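Local coordinates for protein BIFUNCTIONAL PROTEIN Proline utilization A (PutA) (Corynebacterium freiburgense, PDB 5UX5) that probably catalyses both steps of proline oxidation to glutamate, using an FAD-dependent proline dehydrogenase domain and an NAD-dependent aldehyde dehydrogenase domain, at residues K504-L509 with H585-V590; S512-L515 with E519-A522; L609-K614 with N905-L910; S558-F563 with I600-V605; G604-L609 with T632-A637. All coordinates share one frame; numbering follows the deposited sequence.

Interaction 1 of 5, residues K504-L509 with H585-V590; sequences KTVAGL and HNLVVV
Leu587 of strand 580-591 reaches across to helix 499-511 and touches Val506 and Leu509 with its two methyl groups. Its CB points toward the helix. CG stands anti to the backbone N (chi1 176°), which carries the fork of the side chain out from the strand. There the two branches part. CD2 of Leu587 meets CG1 of Val506 at 3.7 Å. CD1 of Leu587 meets CD1 of Leu509 at 3.9 Å. Leu587 crosses both partners at about a right angle, and each meeting is methyl against methyl. Val506 and Leu509 lie three residues apart, nearly one turn, and the leucine fork spans them. The backbones stay well apart: the CA atoms of Leu509 and Leu587 are 7.8 Å from each other. Ile616 on the neighbouring parallel strand 614-618 touches all three side chains, and Leu658 adds to the cover of Val506. The backbone N of Leu587 is hydrogen-bonded to OD2 of Asp665. The contact packs a helix against the mixed sheet of the NAD-binding part of the aldehyde dehydrogenase domain. All three side chains are buried and apolar. The pairing therefore rests on dispersion and exclusion of water, without directional bonds.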
loop_
_atom_site.group_PDB
_atom_site.type_symbol
_atom_site.label_atom_id
_atom_site.label_comp_id
_atom_site.label_asym_id
_atom_site.label_seq_id
_atom_site.Cartn_x
_atom_site.Cartn_y
_atom_site.Cartn_z
ATOM N N LYS A 504 0.390 43.322 -6.003
ATOM C CA LYS A 504 0.501 43.776 -4.620
ATOM C C LYS A 504 0.923 42.630 -3.704
ATOM O O LYS A 504 1.818 42.783 -2.864
ATOM C CB LYS A 504 -0.825 44.392 -4.161
ATOM N N THR A 505 0.302 41.463 -3.872
ATOM C CA THR A 505 0.585 40.314 -3.019
ATOM C C THR A 505 1.989 39.758 -3.235
ATOM O O THR A 505 2.674 39.416 -2.266
ATOM C CB THR A 505 -0.471 39.250 -3.272
ATOM O OG1 THR A 505 -1.740 39.743 -2.813
ATOM C CG2 THR A 505 -0.128 37.972 -2.544
ATOM N N VAL A 506 2.429 39.640 -4.494
ATOM C CA VAL A 506 3.777 39.143 -4.791
ATOM C C VAL A 506 4.845 40.024 -4.136
ATOM O O VAL A 506 5.753 39.532 -3.453
ATOM C CB VAL A 506 3.987 39.043 -6.314
ATOM C CG1 VAL A 506 5.461 38.926 -6.638
ATOM C CG2 VAL A 506 3.262 37.834 -6.858
ATOM N N ALA A 507 4.771 41.339 -4.355
ATOM C CA ALA A 507 5.746 42.239 -3.751
ATOM C C ALA A 507 5.687 42.197 -2.230
ATOM O O ALA A 507 6.726 42.310 -1.568
ATOM C CB ALA A 507 5.526 43.669 -4.246
ATOM N N GLY A 508 4.496 42.023 -1.655
ATOM C CA GLY A 508 4.391 41.965 -0.207
ATOM C C GLY A 508 5.130 40.778 0.379
ATOM O O GLY A 508 5.743 40.884 1.443
ATOM N N LEU A 509 5.076 39.625 -0.304
ATOM C CA LEU A 509 5.819 38.456 0.154
ATOM C C LEU A 509 7.325 38.664 0.072
ATOM O O LEU A 509 8.064 38.229 0.965
ATOM C CB LEU A 509 5.426 37.225 -0.659
ATOM C CG LEU A 509 4.326 36.377 -0.050
ATOM C CD1 LEU A 509 4.142 35.100 -0.840
ATOM C CD2 LEU A 509 4.759 36.062 1.351
ATOM N N HIS A 585 16.091 30.552 -3.734
ATOM C CA HIS A 585 15.135 31.449 -4.365
ATOM C C HIS A 585 14.464 32.334 -3.313
ATOM O O HIS A 585 14.413 31.982 -2.127
ATOM C CB HIS A 585 14.046 30.630 -5.084
ATOM C CG HIS A 585 14.531 29.830 -6.249
ATOM N ND1 HIS A 585 13.920 28.659 -6.644
ATOM C CD2 HIS A 585 15.527 30.052 -7.137
ATOM C CE1 HIS A 585 14.538 28.175 -7.707
ATOM N NE2 HIS A 585 15.514 29.005 -8.027
ATOM N N ASN A 586 13.905 33.464 -3.738
ATOM C CA ASN A 586 13.092 34.275 -2.846
ATOM C C ASN A 586 11.626 33.853 -2.814
ATOM O O ASN A 586 10.995 33.928 -1.750
ATOM C CB ASN A 586 13.224 35.735 -3.250
ATOM C CG ASN A 586 14.627 36.248 -3.014
ATOM O OD1 ASN A 586 15.307 35.791 -2.089
ATOM N ND2 ASN A 586 15.070 37.195 -3.830
ATOM N N LEU A 587 11.083 33.385 -3.940
ATOM C CA LEU A 587 9.649 33.147 -4.089
ATOM C C LEU A 587 9.425 31.989 -5.052
ATOM O O LEU A 587 9.946 32.007 -6.169
ATOM C CB LEU A 587 8.929 34.403 -4.600
ATOM C CG LEU A 587 7.436 34.416 -4.930
ATOM C CD1 LEU A 587 6.524 34.000 -3.769
ATOM C CD2 LEU A 587 7.052 35.796 -5.414
ATOM N N VAL A 588 8.662 30.987 -4.617
ATOM C CA VAL A 588 8.231 29.888 -5.469
ATOM C C VAL A 588 6.709 29.892 -5.555
ATOM O O VAL A 588 6.029 30.102 -4.547
ATOM C CB VAL A 588 8.730 28.540 -4.933
ATOM C CG1 VAL A 588 8.111 27.412 -5.743
ATOM C CG2 VAL A 588 10.258 28.494 -4.961
ATOM N N VAL A 589 6.173 29.626 -6.751
ATOM C CA VAL A 589 4.738 29.454 -6.948
ATOM C C VAL A 589 4.440 27.963 -7.105
ATOM O O VAL A 589 5.122 27.260 -7.872
ATOM C CB VAL A 589 4.250 30.251 -8.166
ATOM C CG1 VAL A 589 2.790 29.842 -8.534
ATOM C CG2 VAL A 589 4.352 31.722 -7.884
ATOM N N VAL A 590 3.433 27.476 -6.368
ATOM C CA VAL A 590 3.017 26.074 -6.420
ATOM C C VAL A 590 1.628 26.006 -7.037
ATOM O O VAL A 590 0.631 26.392 -6.408
ATOM C CB VAL A 590 3.023 25.404 -5.038
ATOM C CG1 VAL A 590 2.550 23.980 -5.170
ATOM C CG2 VAL A 590 4.399 25.420 -4.439
#

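Interaction 2 of 5, residues S512-L515 with E519-A522; sequences SPRL and ERTA
Arg520 and Leu515 are joined by a hydrogen bond between the loop 512-515 and the start of helix 517-533. NE of Arg520 donates to O of Leu515 at 3.0 Å, with a nearly straight N-H...O angle of 169°. The oxygen lies in the guanidinium plane, but the donor sits above the carbonyl plane, 45° out of it. CG of Arg520 lies beside its own backbone N (chi1 -59°), and the chain bends at chi3 to bring NE to the carbonyl.

Van der Waals contact runs beside this bond. CB of Leu515 rests 4.0 Å from CG of Arg520. CD2 of Leu515 lies 3.5 Å from OE1 of Glu519, a methyl next to a carboxylate oxygen, and the two side chains cross at about a right angle.

The like charges stay apart: NE of Arg514 is 5.4 Å from NH1 of Arg520. A weak hydrogen bond also links NH2 of Arg520 to O of Ala610 on helix 599-611. The buried guanidinium is thus held mainly at the loop carbonyl and weakly at the helix end, and these oxygens probably help to offset its charge.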
loop_
_atom_site.group_PDB
_atom_site.type_symbol
_atom_site.label_atom_id
_atom_site.label_comp_id
_atom_site.label_asym_id
_atom_site.label_seq_id
_atom_site.Cartn_x
_atom_site.Cartn_y
_atom_site.Cartn_z
ATOM N N SER A 512 9.234 40.273 3.209
ATOM C CA SER A 512 9.569 39.558 4.448
ATOM C C SER A 512 10.999 39.017 4.391
ATOM O O SER A 512 11.380 38.384 3.401
ATOM C CB SER A 512 8.599 38.405 4.679
ATOM O OG SER A 512 7.278 38.849 4.483
ATOM N N PRO A 513 11.793 39.183 5.442
ATOM C CA PRO A 513 13.168 38.673 5.411
ATOM C C PRO A 513 13.207 37.160 5.548
ATOM O O PRO A 513 12.314 36.532 6.114
ATOM C CB PRO A 513 13.826 39.353 6.614
ATOM C CG PRO A 513 12.706 39.515 7.580
ATOM C CD PRO A 513 11.437 39.724 6.764
ATOM N N ARG A 514 14.283 36.579 5.027
ATOM C CA ARG A 514 14.456 35.135 5.091
ATOM C C ARG A 514 14.574 34.674 6.542
ATOM O O ARG A 514 15.282 35.283 7.347
ATOM C CB ARG A 514 15.710 34.713 4.328
ATOM C CG ARG A 514 15.857 33.204 4.219
ATOM C CD ARG A 514 17.088 32.833 3.463
ATOM N NE ARG A 514 17.225 33.554 2.213
ATOM C CZ ARG A 514 18.409 33.805 1.665
ATOM N NH1 ARG A 514 19.515 33.392 2.280
ATOM N NH2 ARG A 514 18.498 34.471 0.517
ATOM N N LEU A 515 13.881 33.586 6.871
ATOM C CA LEU A 515 14.062 32.898 8.142
ATOM C C LEU A 515 15.278 31.982 8.071
ATOM O O LEU A 515 15.604 31.434 7.009
ATOM C CB LEU A 515 12.821 32.058 8.458
ATOM C CG LEU A 515 11.456 32.743 8.551
ATOM C CD1 LEU A 515 10.385 31.724 8.349
ATOM C CD2 LEU A 515 11.288 33.367 9.921
ATOM N N GLU A 519 14.566 28.195 12.331
ATOM C CA GLU A 519 13.187 28.677 12.341
ATOM C C GLU A 519 12.319 27.928 11.331
ATOM O O GLU A 519 11.207 27.492 11.655
ATOM C CB GLU A 519 13.155 30.181 12.072
ATOM C CG GLU A 519 13.387 31.044 13.317
ATOM C CD GLU A 519 13.820 32.473 12.988
ATOM O OE1 GLU A 519 14.198 32.744 11.824
ATOM O OE2 GLU A 519 13.763 33.333 13.893
ATOM N N ARG A 520 12.809 27.766 10.103
ATOM C CA ARG A 520 12.065 27.000 9.113
ATOM C C ARG A 520 11.811 25.587 9.606
ATOM O O ARG A 520 10.713 25.039 9.431
ATOM C CB ARG A 520 12.838 26.954 7.794
ATOM C CG ARG A 520 13.142 28.286 7.155
ATOM C CD ARG A 520 13.931 27.977 5.925
ATOM N NE ARG A 520 15.167 28.742 5.847
ATOM C CZ ARG A 520 16.232 28.307 5.194
ATOM N NH1 ARG A 520 17.335 29.035 5.142
ATOM N NH2 ARG A 520 16.193 27.123 4.607
ATOM N N THR A 521 12.843 24.959 10.166
ATOM C CA THR A 521 12.730 23.582 10.622
ATOM C C THR A 521 11.665 23.457 11.699
ATOM O O THR A 521 10.844 22.538 11.667
ATOM C CB THR A 521 14.098 23.118 11.129
ATOM O OG1 THR A 521 14.941 22.825 10.006
ATOM C CG2 THR A 521 13.989 21.881 11.993
ATOM N N ALA A 522 11.627 24.417 12.621
ATOM C CA ALA A 522 10.648 24.389 13.696
ATOM C C ALA A 522 9.240 24.613 13.171
ATOM O O ALA A 522 8.281 24.005 13.665
ATOM C CB ALA A 522 11.014 25.432 14.750
#

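Interaction 3 of 5, residues L609-K614 with N905-L910; sequences LAAGAK and NYVAQL
Helix 599-611 closes in a Schellman motif, with Gly612 the first residue beyond it, and its last turn lies close to the turn at 906-909, with the CA atoms of Ala611 and Val907 only 5.5 Å apart. Gly612 has a positive phi of 117°, which turns the chain out of the helix toward strand 614-618. Two alanines face the other segment. CB of Ala610 lies 4.0 Å from CG2 of Val907. CB of Ala611 lies 3.8 Å from CG1 of Val907 and 3.6 Å from CB of Leu910. The valine straddles the alanine pair, one methyl to each. CG1 of Val907, anti to the backbone N (chi1 166°), also comes to 3.7 Å from CA of Ala611, so that methyl rests partly on the backbone. Leu910 touches Ala611 through CB. The rest of its side chain goes on to Ala607 and Ser608, further back along the helix.

Tyr567 of helix 550-574 touches both Ala610 and Val907. The backbone of Leu910 pairs with His585 as strand 911-915 joins strand 580-591 antiparallel. The contact thus brings together parts of the aldehyde dehydrogenase domain that are nearly 300 residues apart in sequence. The small alanine side chains permit the close backbone approach. All four touching residues are buried, and the fit depends on the shape of aliphatic groups rather than on polar pairing.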
loop_
_atom_site.group_PDB
_atom_site.type_symbol
_atom_site.label_atom_id
_atom_site.label_comp_id
_atom_site.label_asym_id
_atom_site.label_seq_id
_atom_site.Cartn_x
_atom_site.Cartn_y
_atom_site.Cartn_z
ATOM N N LEU A 609 9.568 26.343 1.543
ATOM C CA LEU A 609 9.931 26.848 2.862
ATOM C C LEU A 609 11.241 26.238 3.338
ATOM O O LEU A 609 12.135 26.956 3.790
ATOM C CB LEU A 609 8.824 26.587 3.880
ATOM C CG LEU A 609 7.479 27.289 3.788
ATOM C CD1 LEU A 609 6.771 27.024 5.086
ATOM C CD2 LEU A 609 7.658 28.774 3.595
ATOM N N ALA A 610 11.370 24.915 3.246
ATOM C CA ALA A 610 12.619 24.266 3.625
ATOM C C ALA A 610 13.827 24.847 2.874
ATOM O O ALA A 610 14.918 24.982 3.439
ATOM C CB ALA A 610 12.501 22.768 3.374
ATOM N N ALA A 611 13.657 25.197 1.603
ATOM C CA ALA A 611 14.781 25.735 0.854
ATOM C C ALA A 611 15.127 27.136 1.313
ATOM O O ALA A 611 16.278 27.565 1.178
ATOM C CB ALA A 611 14.472 25.723 -0.639
ATOM N N GLY A 612 14.159 27.863 1.860
ATOM C CA GLY A 612 14.417 29.243 2.219
ATOM C C GLY A 612 13.603 30.284 1.482
ATOM O O GLY A 612 13.825 31.486 1.653
ATOM N N ALA A 613 12.665 29.849 0.655
ATOM C CA ALA A 613 11.845 30.760 -0.128
ATOM C C ALA A 613 10.500 31.010 0.543
ATOM O O ALA A 613 10.090 30.294 1.461
ATOM C CB ALA A 613 11.628 30.200 -1.532
ATOM N N LYS A 614 9.839 32.076 0.099
ATOM C CA LYS A 614 8.404 32.255 0.320
ATOM C C LYS A 614 7.628 31.461 -0.735
ATOM O O LYS A 614 8.151 31.142 -1.810
ATOM C CB LYS A 614 8.014 33.746 0.267
ATOM C CG LYS A 614 8.291 34.518 1.577
ATOM C CD LYS A 614 9.771 34.785 1.890
ATOM C CE LYS A 614 10.242 36.116 1.297
ATOM N NZ LYS A 614 11.691 36.152 0.912
ATOM N N ASN A 905 17.154 15.253 -3.133
ATOM C CA ASN A 905 17.687 16.331 -3.956
ATOM C C ASN A 905 16.652 17.379 -4.309
ATOM O O ASN A 905 16.995 18.365 -4.983
ATOM C CB ASN A 905 18.267 15.760 -5.247
ATOM C CG ASN A 905 19.433 14.889 -4.994
ATOM O OD1 ASN A 905 20.311 15.235 -4.199
ATOM N ND2 ASN A 905 19.457 13.731 -5.636
ATOM N N TYR A 906 15.413 17.211 -3.838
ATOM C CA TYR A 906 14.292 18.039 -4.268
ATOM C C TYR A 906 14.406 19.467 -3.725
ATOM O O TYR A 906 14.370 20.438 -4.485
ATOM C CB TYR A 906 12.989 17.372 -3.826
ATOM C CG TYR A 906 11.755 17.975 -4.413
ATOM C CD1 TYR A 906 11.338 17.638 -5.695
ATOM C CD2 TYR A 906 10.997 18.907 -3.689
ATOM C CE1 TYR A 906 10.187 18.219 -6.247
ATOM C CE2 TYR A 906 9.855 19.494 -4.233
ATOM C CZ TYR A 906 9.455 19.141 -5.510
ATOM O OH TYR A 906 8.324 19.710 -6.045
ATOM N N VAL A 907 14.503 19.619 -2.409
ATOM C CA VAL A 907 14.698 20.945 -1.836
ATOM C C VAL A 907 15.860 21.675 -2.505
ATOM O O VAL A 907 15.754 22.857 -2.852
ATOM C CB VAL A 907 14.916 20.829 -0.321
ATOM C CG1 VAL A 907 15.456 22.143 0.208
ATOM C CG2 VAL A 907 13.611 20.421 0.379
ATOM N N ALA A 908 16.985 20.978 -2.716
ATOM C CA ALA A 908 18.182 21.608 -3.265
ATOM C C ALA A 908 17.995 22.208 -4.666
ATOM O O ALA A 908 18.870 22.964 -5.105
ATOM C CB ALA A 908 19.329 20.596 -3.291
ATOM N N GLN A 909 16.900 21.903 -5.378
ATOM C CA GLN A 909 16.638 22.544 -6.665
ATOM C C GLN A 909 16.109 23.956 -6.516
ATOM O O GLN A 909 16.131 24.718 -7.492
ATOM C CB GLN A 909 15.634 21.757 -7.496
ATOM C CG GLN A 909 16.044 20.371 -7.854
ATOM C CD GLN A 909 15.051 19.679 -8.770
ATOM O OE1 GLN A 909 15.432 18.866 -9.616
ATOM N NE2 GLN A 909 13.773 19.984 -8.591
ATOM N N LEU A 910 15.588 24.310 -5.349
ATOM C CA LEU A 910 14.858 25.569 -5.222
ATOM C C LEU A 910 15.808 26.714 -4.887
ATOM O O LEU A 910 15.615 27.515 -3.973
ATOM C CB LEU A 910 13.738 25.429 -4.194
ATOM C CG LEU A 910 12.687 24.388 -4.640
ATOM C CD1 LEU A 910 11.499 24.361 -3.732
ATOM C CD2 LEU A 910 12.238 24.612 -6.113
#

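Interaction 4 of 5, residues S558-F563 with I600-V605; sequences SEAIDF and IPLGGV
The contact is a helix-to-helix packing in the aldehyde dehydrogenase domain, between helix 550-574 and helix 599-611, which is joined to it through strand 580-591. Phe563 meets Gly603 at the closest point, where their CA atoms are 5.5 Å apart. CD2 of Phe563 comes to 3.6 Å from CA of Gly603. The ring approaches that carbon obliquely. CG of Phe563 lies beside its backbone N (chi1 -79°), which places CB and CG of Phe563 near CA of Gly603 as well, at 4.0 and 3.9 Å. Gly603 has no side chain, and Phe563 packs directly on its CA.

One turn back, Ala560 meets Leu602. CB of Ala560 is 4.0 Å from CD1 of Leu602, a single methyl-to-methyl contact. Leu531 of helix 517-533 and Leu634 of helix 624-636 both touch Leu602, while Tyr567 meets the ring of Phe563 with its plane nearly parallel. The four touching residues are buried. Gly603 lets the Phe563 side chain lie against the backbone of its helix; at Ala560 the contact is with the methyl. The pair belongs to the helix layer beside the sheet of the Rossmann-like NAD-binding part of an aldehyde dehydrogenase, where helix 599-611 follows strand 580-591.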
loop_
_atom_site.group_PDB
_atom_site.type_symbol
_atom_site.label_atom_id
_atom_site.label_comp_id
_atom_site.label_asym_id
_atom_site.label_seq_id
_atom_site.Cartn_x
_atom_site.Cartn_y
_atom_site.Cartn_z
ATOM N N SER A 558 -1.149 11.469 5.319
ATOM C CA SER A 558 0.144 11.038 5.814
ATOM C C SER A 558 1.263 11.569 4.940
ATOM O O SER A 558 2.292 12.023 5.465
ATOM C CB SER A 558 0.193 9.524 5.920
ATOM O OG SER A 558 -0.723 9.154 6.937
ATOM N N GLU A 559 1.071 11.533 3.611
ATOM C CA GLU A 559 2.065 12.078 2.701
ATOM C C GLU A 559 2.302 13.558 2.991
ATOM O O GLU A 559 3.450 14.029 2.993
ATOM C CB GLU A 559 1.637 11.842 1.246
ATOM C CG GLU A 559 2.778 11.922 0.201
ATOM C CD GLU A 559 2.334 11.621 -1.236
ATOM O OE1 GLU A 559 1.139 11.744 -1.517
ATOM O OE2 GLU A 559 3.163 11.239 -2.093
ATOM N N ALA A 560 1.227 14.310 3.244
ATOM C CA ALA A 560 1.395 15.734 3.502
ATOM C C ALA A 560 2.158 15.962 4.800
ATOM O O ALA A 560 2.959 16.894 4.901
ATOM C CB ALA A 560 0.036 16.435 3.537
ATOM N N ILE A 561 1.912 15.138 5.815
ATOM C CA ILE A 561 2.694 15.260 7.036
ATOM C C ILE A 561 4.151 14.850 6.790
ATOM O O ILE A 561 5.091 15.530 7.231
ATOM C CB ILE A 561 2.011 14.465 8.163
ATOM C CG1 ILE A 561 0.643 15.107 8.426
ATOM C CG2 ILE A 561 2.842 14.516 9.439
ATOM C CD1 ILE A 561 -0.306 14.352 9.329
ATOM N N ASP A 562 4.361 13.750 6.070
ATOM C CA ASP A 562 5.717 13.300 5.786
ATOM C C ASP A 562 6.519 14.346 5.014
ATOM O O ASP A 562 7.714 14.519 5.271
ATOM C CB ASP A 562 5.703 11.972 5.024
ATOM C CG ASP A 562 5.309 10.780 5.899
ATOM O OD1 ASP A 562 5.120 10.937 7.127
ATOM O OD2 ASP A 562 5.194 9.665 5.342
ATOM N N PHE A 563 5.900 15.032 4.041
ATOM C CA PHE A 563 6.652 16.053 3.311
ATOM C C PHE A 563 7.219 17.101 4.267
ATOM O O PHE A 563 8.367 17.532 4.113
ATOM C CB PHE A 563 5.804 16.717 2.230
ATOM C CG PHE A 563 5.650 15.897 0.974
ATOM C CD1 PHE A 563 6.731 15.240 0.411
ATOM C CD2 PHE A 563 4.395 15.771 0.357
ATOM C CE1 PHE A 563 6.569 14.465 -0.775
ATOM C CE2 PHE A 563 4.219 14.995 -0.803
ATOM C CZ PHE A 563 5.296 14.335 -1.371
ATOM N N ILE A 600 -0.025 17.190 -2.564
ATOM C CA ILE A 600 0.774 17.825 -3.600
ATOM C C ILE A 600 0.850 19.334 -3.395
ATOM O O ILE A 600 1.965 19.866 -3.375
ATOM C CB ILE A 600 0.279 17.448 -4.997
ATOM C CG1 ILE A 600 0.701 15.987 -5.259
ATOM C CG2 ILE A 600 0.822 18.450 -6.030
ATOM C CD1 ILE A 600 0.234 15.402 -6.562
ATOM N N PRO A 601 -0.245 20.061 -3.160
ATOM C CA PRO A 601 -0.062 21.495 -2.849
ATOM C C PRO A 601 0.837 21.697 -1.645
ATOM O O PRO A 601 1.781 22.490 -1.707
ATOM C CB PRO A 601 -1.499 22.010 -2.620
ATOM C CG PRO A 601 -2.354 20.812 -2.534
ATOM C CD PRO A 601 -1.675 19.665 -3.169
ATOM N N LEU A 602 0.601 20.969 -0.556
ATOM C CA LEU A 602 1.425 21.189 0.626
ATOM C C LEU A 602 2.869 20.754 0.396
ATOM O O LEU A 602 3.790 21.341 0.975
ATOM C CB LEU A 602 0.838 20.473 1.844
ATOM C CG LEU A 602 -0.377 21.142 2.483
ATOM C CD1 LEU A 602 -0.824 20.373 3.733
ATOM C CD2 LEU A 602 -0.067 22.580 2.820
ATOM N N GLY A 603 3.097 19.739 -0.431
ATOM C CA GLY A 603 4.454 19.261 -0.597
ATOM C C GLY A 603 5.331 20.306 -1.232
ATOM O O GLY A 603 6.461 20.519 -0.807
ATOM N N GLY A 604 4.802 21.002 -2.232
ATOM C CA GLY A 604 5.546 22.086 -2.853
ATOM C C GLY A 604 5.746 23.280 -1.945
ATOM O O GLY A 604 6.795 23.923 -1.984
ATOM N N VAL A 605 4.727 23.623 -1.153
ATOM C CA VAL A 605 4.874 24.686 -0.168
ATOM C C VAL A 605 5.947 24.317 0.866
ATOM O O VAL A 605 6.850 25.113 1.158
ATOM C CB VAL A 605 3.501 25.007 0.464
ATOM C CG1 VAL A 605 3.607 25.902 1.694
ATOM C CG2 VAL A 605 2.640 25.709 -0.573
#

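Interaction 5 of 5, residues G604-L609 with T632-A637; sequences GVFASL and TALRKA
Leu634 of helix 624-636 divides its two methyls between Phe606 and Val605 of helix 599-611. The tight part is at the phenylalanine. CD2 of Leu634 lies at the ring edge, near the ring plane, 3.5 Å from CE1 and 3.6 Å from CZ of Phe606. CG of Phe606 stands beside its backbone N (chi1 -70°), and the end of the ring comes nearer to helix 624-636 than its CB does.

The looser part is at Val605, whose CG1 lies 4.0 Å from CD1 of Leu634. The backbones are far apart, with 9.8 Å between the CA atoms of Phe606 and Leu634. Thr632 and Lys636 lie toward solvent on the exposed side of their helix.

Within helix 599-611, OG and N of Ser608 both hydrogen-bond to O of Gly604, from opposite faces of its carbonyl plane. That buried hydroxyl is satisfied inside its own helix. Between the segments 604-609 and 632-637 only apolar groups meet, so long side chains bridge the gap by van der Waals contact alone.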
loop_
_atom_site.group_PDB
_atom_site.type_symbol
_atom_site.label_atom_id
_atom_site.label_comp_id
_atom_site.label_asym_id
_atom_site.label_seq_id
_atom_site.Cartn_x
_atom_site.Cartn_y
_atom_site.Cartn_z
ATOM N N GLY A 604 4.802 21.002 -2.232
ATOM C CA GLY A 604 5.546 22.086 -2.853
ATOM C C GLY A 604 5.746 23.280 -1.945
ATOM O O GLY A 604 6.795 23.923 -1.984
ATOM N N VAL A 605 4.727 23.623 -1.153
ATOM C CA VAL A 605 4.874 24.686 -0.168
ATOM C C VAL A 605 5.947 24.317 0.866
ATOM O O VAL A 605 6.850 25.113 1.158
ATOM C CB VAL A 605 3.501 25.007 0.464
ATOM C CG1 VAL A 605 3.607 25.902 1.694
ATOM C CG2 VAL A 605 2.640 25.709 -0.573
ATOM N N PHE A 606 5.890 23.102 1.414
ATOM C CA PHE A 606 6.906 22.711 2.389
ATOM C C PHE A 606 8.317 22.703 1.777
ATOM O O PHE A 606 9.291 23.102 2.434
ATOM C CB PHE A 606 6.551 21.360 2.994
ATOM C CG PHE A 606 5.345 21.400 3.905
ATOM C CD1 PHE A 606 5.053 22.536 4.644
ATOM C CD2 PHE A 606 4.488 20.319 3.993
ATOM C CE1 PHE A 606 3.938 22.587 5.472
ATOM C CE2 PHE A 606 3.363 20.369 4.809
ATOM C CZ PHE A 606 3.089 21.495 5.549
ATOM N N ALA A 607 8.445 22.277 0.511
ATOM C CA ALA A 607 9.762 22.226 -0.118
ATOM C C ALA A 607 10.348 23.624 -0.306
ATOM O O ALA A 607 11.550 23.838 -0.085
ATOM C CB ALA A 607 9.678 21.494 -1.459
ATOM N N SER A 608 9.502 24.584 -0.689
ATOM C CA SER A 608 9.935 25.967 -0.838
ATOM C C SER A 608 10.382 26.542 0.496
ATOM O O SER A 608 11.429 27.202 0.579
ATOM C CB SER A 608 8.797 26.817 -1.412
ATOM O OG SER A 608 8.374 26.361 -2.682
ATOM N N LEU A 609 9.568 26.343 1.543
ATOM C CA LEU A 609 9.931 26.848 2.862
ATOM C C LEU A 609 11.241 26.238 3.338
ATOM O O LEU A 609 12.135 26.956 3.790
ATOM C CB LEU A 609 8.824 26.587 3.880
ATOM C CG LEU A 609 7.479 27.289 3.788
ATOM C CD1 LEU A 609 6.771 27.024 5.086
ATOM C CD2 LEU A 609 7.658 28.774 3.595
ATOM N N THR A 632 -5.347 26.152 7.236
ATOM C CA THR A 632 -5.545 26.470 8.649
ATOM C C THR A 632 -4.499 25.783 9.525
ATOM O O THR A 632 -4.155 26.309 10.588
ATOM C CB THR A 632 -6.976 26.113 9.125
ATOM O OG1 THR A 632 -7.196 24.696 9.102
ATOM C CG2 THR A 632 -8.012 26.752 8.265
ATOM N N ALA A 633 -3.954 24.635 9.084
ATOM C CA ALA A 633 -2.887 23.986 9.840
ATOM C C ALA A 633 -1.590 24.792 9.775
ATOM O O ALA A 633 -0.931 25.003 10.797
ATOM C CB ALA A 633 -2.653 22.576 9.316
ATOM N N LEU A 634 -1.210 25.253 8.573
ATOM C CA LEU A 634 -0.010 26.072 8.436
ATOM C C LEU A 634 -0.115 27.296 9.323
ATOM O O LEU A 634 0.871 27.718 9.949
ATOM C CB LEU A 634 0.197 26.493 6.977
ATOM C CG LEU A 634 0.287 25.379 5.936
ATOM C CD1 LEU A 634 0.907 25.804 4.608
ATOM C CD2 LEU A 634 1.097 24.285 6.548
ATOM N N ARG A 635 -1.311 27.882 9.387
ATOM C CA ARG A 635 -1.495 29.079 10.196
ATOM C C ARG A 635 -1.385 28.747 11.679
ATOM O O ARG A 635 -0.658 29.423 12.419
ATOM C CB ARG A 635 -2.819 29.750 9.842
ATOM C CG ARG A 635 -2.914 30.143 8.367
ATOM C CD ARG A 635 -2.024 31.328 8.115
ATOM N NE ARG A 635 -2.145 31.898 6.776
ATOM C CZ ARG A 635 -1.164 31.953 5.883
ATOM N NH1 ARG A 635 0.025 31.455 6.160
ATOM N NH2 ARG A 635 -1.368 32.516 4.713
ATOM N N LYS A 636 -2.035 27.670 12.124
ATOM C CA LYS A 636 -1.866 27.264 13.518
ATOM C C LYS A 636 -0.402 27.017 13.835
ATOM O O LYS A 636 0.041 27.306 14.954
ATOM C CB LYS A 636 -2.708 26.025 13.845
ATOM C CG LYS A 636 -3.974 26.346 14.641
ATOM C CD LYS A 636 -5.057 25.247 14.541
ATOM C CE LYS A 636 -6.489 25.839 14.374
ATOM N NZ LYS A 636 -6.739 27.121 15.141
ATOM N N ALA A 637 0.371 26.552 12.849
ATOM C CA ALA A 637 1.775 26.214 13.052
ATOM C C ALA A 637 2.690 27.423 13.145
ATOM O O ALA A 637 3.852 27.263 13.528
ATOM C CB ALA A 637 2.273 25.309 11.926
#

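Overall arrangement
All five contacts lie in the aldehyde dehydrogenase part of the chain, on the same side of its centre. Helix 599-611 is the common element of interactions 4, 5 and 3, which follow one another along it; the centres of 4 and 5 are about 9 Å apart. Interaction 1 joins helix 499-511 to strand 580-591, which comes just before this helix, and Lys614 of interaction 3 probably hydrogen-bonds to that strand at Asn586 and Val588. Interaction 2 is nested inside the loop closed by interaction 1. Its centre is about 12 Å from those of 3 and 5. Together they join helices and loops beside the mixed sheet to one another and, in interaction 1, to the sheet itself.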